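Local coordinates for protein quinoline 2-oxidoreductase large subunit (PDB 1T3Q) that is the large, molybdenum-cofactor-carrying subunit of quinoline 2-oxidoreductase, a molybdenum hydroxylase of the xanthine dehydrogenase family that probably oxidises quinoline, at residues S486-T498 and P601-D613. Numbering follows the deposited sequence.
Sequences SATVRIDPTGKVT and PFAEVVGAAYFAD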
ATOM      1  N   SER B 486      12.606  -7.599  19.250  1.00 17.23           N
ATOM      2  CA  SER B 486      11.368  -7.365  19.969  1.00 18.16           C
ATOM      3  C   SER B 486      10.154  -7.857  19.198  1.00 18.17           C
ATOM      4  O   SER B 486      10.204  -8.049  17.984  1.00 18.76           O
ATOM      5  CB  SER B 486      11.207  -5.873  20.276  1.00 17.35           C
ATOM      6  OG  SER B 486      10.942  -5.124  19.097  1.00 17.96           O
ATOM      7  N   ALA B 487       9.071  -8.079  19.928  1.00 18.96           N
ATOM      8  CA  ALA B 487       7.815  -8.512  19.341  1.00 17.78           C
ATOM      9  C   ALA B 487       6.746  -7.730  20.065  1.00 17.07           C
ATOM     10  O   ALA B 487       6.939  -7.314  21.207  1.00 16.09           O
ATOM     11  CB  ALA B 487       7.603 -10.006  19.557  1.00 18.15           C
ATOM     12  N   THR B 488       5.623  -7.512  19.394  1.00 16.66           N
ATOM     13  CA  THR B 488       4.526  -6.803  20.008  1.00 16.58           C
ATOM     14  C   THR B 488       3.324  -7.723  19.952  1.00 18.31           C
ATOM     15  O   THR B 488       3.134  -8.454  18.978  1.00 18.78           O
ATOM     16  CB  THR B 488       4.210  -5.485  19.272  1.00 16.13           C
ATOM     17  OG1 THR B 488       5.334  -4.601  19.379  1.00 16.72           O
ATOM     18  CG2 THR B 488       2.992  -4.815  19.882  1.00 14.79           C
ATOM     19  N   VAL B 489       2.538  -7.707  21.019  1.00 17.52           N
ATOM     20  CA  VAL B 489       1.346  -8.530  21.094  1.00 17.79           C
ATOM     21  C   VAL B 489       0.218  -7.675  21.628  1.00 18.21           C
ATOM     22  O   VAL B 489       0.358  -7.013  22.660  1.00 16.98           O
ATOM     23  CB  VAL B 489       1.546  -9.747  22.030  1.00 18.01           C
ATOM     24  CG1 VAL B 489       0.228 -10.493  22.202  1.00 19.28           C
ATOM     25  CG2 VAL B 489       2.591 -10.682  21.449  1.00 19.67           C
ATOM     26  N   ARG B 490      -0.894  -7.674  20.904  1.00 16.71           N
ATOM     27  CA  ARG B 490      -2.070  -6.928  21.306  1.00 16.22           C
ATOM     28  C   ARG B 490      -3.237  -7.886  21.369  1.00 17.71           C
ATOM     29  O   ARG B 490      -3.420  -8.709  20.474  1.00 16.44           O
ATOM     30  CB  ARG B 490      -2.414  -5.832  20.287  1.00 15.75           C
ATOM     31  CG  ARG B 490      -3.747  -5.128  20.576  1.00 16.72           C
ATOM     32  CD  ARG B 490      -4.058  -4.064  19.522  1.00 18.26           C
ATOM     33  NE  ARG B 490      -4.368  -4.663  18.226  1.00 19.38           N
ATOM     34  CZ  ARG B 490      -4.300  -4.019  17.064  1.00 20.08           C
ATOM     35  NH1 ARG B 490      -3.929  -2.745  17.024  1.00 17.36           N
ATOM     36  NH2 ARG B 490      -4.591  -4.654  15.939  1.00 18.12           N
ATOM     37  N   ILE B 491      -4.012  -7.790  22.436  1.00 18.20           N
ATOM     38  CA  ILE B 491      -5.198  -8.614  22.550  1.00 17.67           C
ATOM     39  C   ILE B 491      -6.282  -7.669  22.078  1.00 16.59           C
ATOM     40  O   ILE B 491      -6.534  -6.644  22.707  1.00 17.59           O
ATOM     41  CB  ILE B 491      -5.495  -9.031  24.004  1.00 18.55           C
ATOM     42  CG1 ILE B 491      -4.323  -9.837  24.568  1.00 15.82           C
ATOM     43  CG2 ILE B 491      -6.785  -9.863  24.040  1.00 16.07           C
ATOM     44  CD1 ILE B 491      -4.497 -10.242  26.034  1.00 13.86           C
ATOM     45  N   ASP B 492      -6.902  -7.987  20.949  1.00 17.64           N
ATOM     46  CA  ASP B 492      -7.955  -7.137  20.424  1.00 18.29           C
ATOM     47  C   ASP B 492      -9.187  -7.238  21.333  1.00 20.24           C
ATOM     48  O   ASP B 492      -9.391  -8.255  21.997  1.00 20.36           O
ATOM     49  CB  ASP B 492      -8.253  -7.554  18.979  1.00 17.92           C
ATOM     50  CG  ASP B 492      -7.026  -7.414  18.085  1.00 19.97           C
ATOM     51  OD1 ASP B 492      -6.601  -6.263  17.843  1.00 18.57           O
ATOM     52  OD2 ASP B 492      -6.470  -8.443  17.647  1.00 17.64           O
ATOM     53  N   PRO B 493     -10.011  -6.177  21.384  1.00 20.62           N
ATOM     54  CA  PRO B 493     -11.222  -6.112  22.210  1.00 21.93           C
ATOM     55  C   PRO B 493     -12.129  -7.341  22.201  1.00 22.93           C
ATOM     56  O   PRO B 493     -12.642  -7.735  23.246  1.00 21.96           O
ATOM     57  CB  PRO B 493     -11.931  -4.870  21.683  1.00 22.51           C
ATOM     58  CG  PRO B 493     -10.793  -3.982  21.310  1.00 24.15           C
ATOM     59  CD  PRO B 493      -9.855  -4.938  20.599  1.00 22.49           C
ATOM     60  N   THR B 494     -12.329  -7.946  21.033  1.00 22.81           N
ATOM     61  CA  THR B 494     -13.198  -9.117  20.946  1.00 23.26           C
ATOM     62  C   THR B 494     -12.521 -10.411  21.383  1.00 23.06           C
ATOM     63  O   THR B 494     -13.121 -11.483  21.317  1.00 24.19           O
ATOM     64  CB  THR B 494     -13.754  -9.302  19.515  1.00 22.59           C
ATOM     65  OG1 THR B 494     -12.673  -9.489  18.592  1.00 22.08           O
ATOM     66  CG2 THR B 494     -14.559  -8.079  19.106  1.00 21.97           C
ATOM     67  N   GLY B 495     -11.273 -10.313  21.832  1.00 21.02           N
ATOM     68  CA  GLY B 495     -10.564 -11.498  22.280  1.00 19.94           C
ATOM     69  C   GLY B 495      -9.630 -12.132  21.263  1.00 19.28           C
ATOM     70  O   GLY B 495      -9.071 -13.197  21.515  1.00 18.88           O
ATOM     71  N   LYS B 496      -9.471 -11.498  20.106  1.00 16.23           N
ATOM     72  CA  LYS B 496      -8.576 -12.028  19.091  1.00 16.12           C
ATOM     73  C   LYS B 496      -7.182 -11.493  19.412  1.00 16.90           C
ATOM     74  O   LYS B 496      -7.044 -10.600  20.247  1.00 16.35           O
ATOM     75  CB  LYS B 496      -9.038 -11.598  17.694  1.00 17.19           C
ATOM     76  CG  LYS B 496     -10.428 -12.114  17.328  1.00 18.26           C
ATOM     77  CD  LYS B 496     -10.516 -13.627  17.487  1.00 19.57           C
ATOM     78  CE  LYS B 496     -11.838 -14.192  16.972  1.00 21.10           C
ATOM     79  NZ  LYS B 496     -13.023 -13.643  17.680  1.00 24.09           N
ATOM     80  N   VAL B 497      -6.158 -12.038  18.767  1.00 16.59           N
ATOM     81  CA  VAL B 497      -4.786 -11.627  19.052  1.00 16.11           C
ATOM     82  C   VAL B 497      -4.004 -11.174  17.819  1.00 16.77           C
ATOM     83  O   VAL B 497      -3.994 -11.856  16.797  1.00 16.59           O
ATOM     84  CB  VAL B 497      -4.012 -12.783  19.720  1.00 15.73           C
ATOM     85  CG1 VAL B 497      -2.604 -12.347  20.066  1.00 18.54           C
ATOM     86  CG2 VAL B 497      -4.748 -13.244  20.972  1.00 14.82           C
ATOM     87  N   THR B 498      -3.336 -10.027  17.939  1.00 16.22           N
ATOM     88  CA  THR B 498      -2.529  -9.472  16.852  1.00 16.38           C
ATOM     89  C   THR B 498      -1.068  -9.433  17.291  1.00 17.06           C
ATOM     90  O   THR B 498      -0.718  -8.745  18.251  1.00 17.15           O
ATOM     91  CB  THR B 498      -2.973  -8.043  16.496  1.00 16.68           C
ATOM     92  OG1 THR B 498      -4.347  -8.058  16.093  1.00 19.16           O
ATOM     93  CG2 THR B 498      -2.117  -7.484  15.355  1.00 15.89           C
ATOM     94  N   PRO B 601     -15.132 -16.558  30.088  1.00 24.89           N
ATOM     95  CA  PRO B 601     -14.480 -16.694  28.788  1.00 22.96           C
ATOM     96  C   PRO B 601     -13.457 -15.571  28.592  1.00 20.61           C
ATOM     97  O   PRO B 601     -13.621 -14.468  29.109  1.00 20.14           O
ATOM     98  CB  PRO B 601     -15.645 -16.622  27.796  1.00 23.88           C
ATOM     99  CG  PRO B 601     -16.722 -15.904  28.552  1.00 27.34           C
ATOM    100  CD  PRO B 601     -16.592 -16.455  29.942  1.00 24.76           C
ATOM    101  N   PHE B 602     -12.392 -15.880  27.865  1.00 19.79           N
ATOM    102  CA  PHE B 602     -11.330 -14.925  27.584  1.00 20.00           C
ATOM    103  C   PHE B 602     -11.894 -13.609  27.036  1.00 21.18           C
ATOM    104  O   PHE B 602     -11.528 -12.523  27.494  1.00 20.50           O
ATOM    105  CB  PHE B 602     -10.367 -15.548  26.570  1.00 20.22           C
ATOM    106  CG  PHE B 602      -9.186 -14.681  26.226  1.00 20.36           C
ATOM    107  CD1 PHE B 602      -8.201 -14.413  27.173  1.00 21.28           C
ATOM    108  CD2 PHE B 602      -9.038 -14.169  24.939  1.00 20.88           C
ATOM    109  CE1 PHE B 602      -7.077 -13.648  26.840  1.00 21.85           C
ATOM    110  CE2 PHE B 602      -7.919 -13.403  24.592  1.00 22.54           C
ATOM    111  CZ  PHE B 602      -6.935 -13.143  25.547  1.00 21.87           C
ATOM    112  N   ALA B 603     -12.795 -13.715  26.063  1.00 21.07           N
ATOM    113  CA  ALA B 603     -13.398 -12.536  25.440  1.00 21.69           C
ATOM    114  C   ALA B 603     -14.126 -11.642  26.441  1.00 22.01           C
ATOM    115  O   ALA B 603     -14.153 -10.422  26.284  1.00 21.64           O
ATOM    116  CB  ALA B 603     -14.352 -12.963  24.333  1.00 20.26           C
ATOM    117  N   GLU B 604     -14.714 -12.241  27.471  1.00 21.82           N
ATOM    118  CA  GLU B 604     -15.434 -11.454  28.465  1.00 23.35           C
ATOM    119  C   GLU B 604     -14.484 -10.648  29.350  1.00 21.31           C
ATOM    120  O   GLU B 604     -14.767  -9.496  29.675  1.00 22.18           O
ATOM    121  CB  GLU B 604     -16.318 -12.355  29.337  1.00 26.02           C
ATOM    122  CG  GLU B 604     -17.146 -11.579  30.357  1.00 30.26           C
ATOM    123  CD  GLU B 604     -18.083 -12.466  31.162  1.00 32.73           C
ATOM    124  OE1 GLU B 604     -18.789 -11.935  32.046  1.00 35.68           O
ATOM    125  OE2 GLU B 604     -18.119 -13.688  30.914  1.00 32.50           O
ATOM    126  N   VAL B 605     -13.361 -11.246  29.737  1.00 20.50           N
ATOM    127  CA  VAL B 605     -12.392 -10.541  30.573  1.00 21.29           C
ATOM    128  C   VAL B 605     -11.783  -9.406  29.752  1.00 20.34           C
ATOM    129  O   VAL B 605     -11.691  -8.270  30.210  1.00 21.71           O
ATOM    130  CB  VAL B 605     -11.253 -11.473  31.046  1.00 22.51           C
ATOM    131  CG1 VAL B 605     -10.291 -10.701  31.953  1.00 19.77           C
ATOM    132  CG2 VAL B 605     -11.829 -12.664  31.790  1.00 23.30           C
ATOM    133  N   VAL B 606     -11.370  -9.728  28.534  1.00 19.80           N
ATOM    134  CA  VAL B 606     -10.780  -8.737  27.644  1.00 19.54           C
ATOM    135  C   VAL B 606     -11.784  -7.620  27.396  1.00 20.04           C
ATOM    136  O   VAL B 606     -11.427  -6.444  27.412  1.00 21.05           O
ATOM    137  CB  VAL B 606     -10.359  -9.381  26.302  1.00 19.28           C
ATOM    138  CG1 VAL B 606      -9.911  -8.301  25.305  1.00 17.77           C
ATOM    139  CG2 VAL B 606      -9.231 -10.373  26.549  1.00 18.18           C
ATOM    140  N   GLY B 607     -13.041  -7.993  27.167  1.00 19.70           N
ATOM    141  CA  GLY B 607     -14.072  -6.997  26.934  1.00 20.37           C
ATOM    142  C   GLY B 607     -14.119  -5.996  28.076  1.00 20.73           C
ATOM    143  O   GLY B 607     -14.194  -4.782  27.858  1.00 20.68           O
ATOM    144  N   ALA B 608     -14.061  -6.506  29.302  1.00 20.54           N
ATOM    145  CA  ALA B 608     -14.092  -5.664  30.494  1.00 20.04           C
ATOM    146  C   ALA B 608     -12.824  -4.819  30.623  1.00 18.85           C
ATOM    147  O   ALA B 608     -12.879  -3.680  31.075  1.00 20.26           O
ATOM    148  CB  ALA B 608     -14.271  -6.536  31.750  1.00 20.19           C
ATOM    149  N   ALA B 609     -11.682  -5.378  30.233  1.00 18.15           N
ATOM    150  CA  ALA B 609     -10.425  -4.638  30.319  1.00 19.04           C
ATOM    151  C   ALA B 609     -10.504  -3.384  29.461  1.00 19.50           C
ATOM    152  O   ALA B 609     -10.051  -2.309  29.861  1.00 20.36           O
ATOM    153  CB  ALA B 609      -9.259  -5.515  29.863  1.00 19.54           C
ATOM    154  N   TYR B 610     -11.089  -3.526  28.277  1.00 19.49           N
ATOM    155  CA  TYR B 610     -11.223  -2.405  27.356  1.00 20.37           C
ATOM    156  C   TYR B 610     -12.349  -1.442  27.679  1.00 20.43           C
ATOM    157  O   TYR B 610     -12.146  -0.227  27.716  1.00 19.81           O
ATOM    158  CB  TYR B 610     -11.460  -2.902  25.923  1.00 17.89           C
ATOM    159  CG  TYR B 610     -10.208  -3.217  25.141  1.00 20.53           C
ATOM    160  CD1 TYR B 610      -9.652  -4.495  25.155  1.00 19.24           C
ATOM    161  CD2 TYR B 610      -9.567  -2.225  24.395  1.00 19.55           C
ATOM    162  CE1 TYR B 610      -8.486  -4.776  24.446  1.00 19.87           C
ATOM    163  CE2 TYR B 610      -8.408  -2.492  23.690  1.00 17.89           C
ATOM    164  CZ  TYR B 610      -7.870  -3.765  23.718  1.00 18.05           C
ATOM    165  OH  TYR B 610      -6.714  -4.024  23.029  1.00 18.05           O
ATOM    166  N   PHE B 611     -13.530  -1.997  27.930  1.00 20.40           N
ATOM    167  CA  PHE B 611     -14.724  -1.190  28.121  1.00 21.35           C
ATOM    168  C   PHE B 611     -15.505  -1.212  29.432  1.00 22.29           C
ATOM    169  O   PHE B 611     -16.628  -0.721  29.459  1.00 21.66           O
ATOM    170  CB  PHE B 611     -15.693  -1.524  26.981  1.00 21.96           C
ATOM    171  CG  PHE B 611     -15.035  -1.594  25.627  1.00 24.64           C
ATOM    172  CD1 PHE B 611     -15.086  -2.763  24.875  1.00 25.03           C
ATOM    173  CD2 PHE B 611     -14.374  -0.486  25.098  1.00 24.81           C
ATOM    174  CE1 PHE B 611     -14.490  -2.829  23.611  1.00 26.07           C
ATOM    175  CE2 PHE B 611     -13.776  -0.542  23.838  1.00 25.21           C
ATOM    176  CZ  PHE B 611     -13.835  -1.716  23.094  1.00 24.72           C
ATOM    177  N   ALA B 612     -14.948  -1.767  30.504  1.00 23.65           N
ATOM    178  CA  ALA B 612     -15.674  -1.796  31.776  1.00 24.74           C
ATOM    179  C   ALA B 612     -14.795  -1.315  32.926  1.00 25.40           C
ATOM    180  O   ALA B 612     -14.389  -2.086  33.791  1.00 23.12           O
ATOM    181  CB  ALA B 612     -16.197  -3.200  32.055  1.00 26.40           C
ATOM    182  N   ASP B 613     -14.519  -0.017  32.897  1.00 26.52           N
ATOM    183  CA  ASP B 613     -13.706   0.701  33.872  1.00 27.54           C
ATOM    184  C   ASP B 613     -13.961   0.311  35.336  1.00 26.83           C
ATOM    185  O   ASP B 613     -13.032   0.218  36.140  1.00 24.90           O
ATOM    186  CB  ASP B 613     -13.971   2.197  33.661  1.00 31.20           C
ATOM    187  CG  ASP B 613     -13.246   3.072  34.641  1.00 31.82           C
ATOM    188  OD1 ASP B 613     -13.603   3.052  35.835  1.00 38.81           O
ATOM    189  OD2 ASP B 613     -12.322   3.790  34.212  1.00 31.18           O
TER
HETATM  190  O   HOH W   1     -14.702  -9.017  24.088  1.00 24.41           O
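Pro-493 lies flat against Tyr-610, its CG 3.6 Å from the ring centroid and only 8° off the normal, a CH-pi contact over one face. The same ring also reaches past the proline: its hydroxyl OH donates to Ile-491 O over 2.6 Å, tilted 23° from the carbonyl plane, so the ring face holds Pro-493 in the turn while the hydroxyl holds the carbonyl at the end of the strand that leads into it. Replacing Tyr-610 by an alanine is likely to leave Ile-491 O without this donor and Pro-493 without the ring it packs on. Phe-611 meets the proline obliquely, through CE1 against CB.

One helical turn earlier, Val-606 divides its branches between polar and apolar neighbours. With CG1 anti to the backbone N (chi1 173°), that methyl packs on Asp-492 O and Pro-493 O, while CG2 touches Ile-491 CG2 at 3.5 Å and also covers a face of Phe-602. The Phe-602 ring turns its edge to Gly-495 O, and its CZ lies 3.6 Å from Ile-491 CG2. Gly-495 takes the positive phi that closes the turn and passes Ala-603 with their CA atoms 4.4 Å apart. A water nearby donates to both Pro-493 O and Ala-603 O, tying turn to helix.

At the start of the turn, Asp-492 OD1 forms a salt bridge with Arg-490 NE, weak as a hydrogen bond, and another with Arg-230 of the second subunit, placing this end of the hairpin at the subunit interface. The whole illustrates a beta-hairpin, strands 486-491 and 497-501 joined through a type I turn at Asp-492 to Gly-495, docked end-on against the flank of helix 602-611 as structural packing.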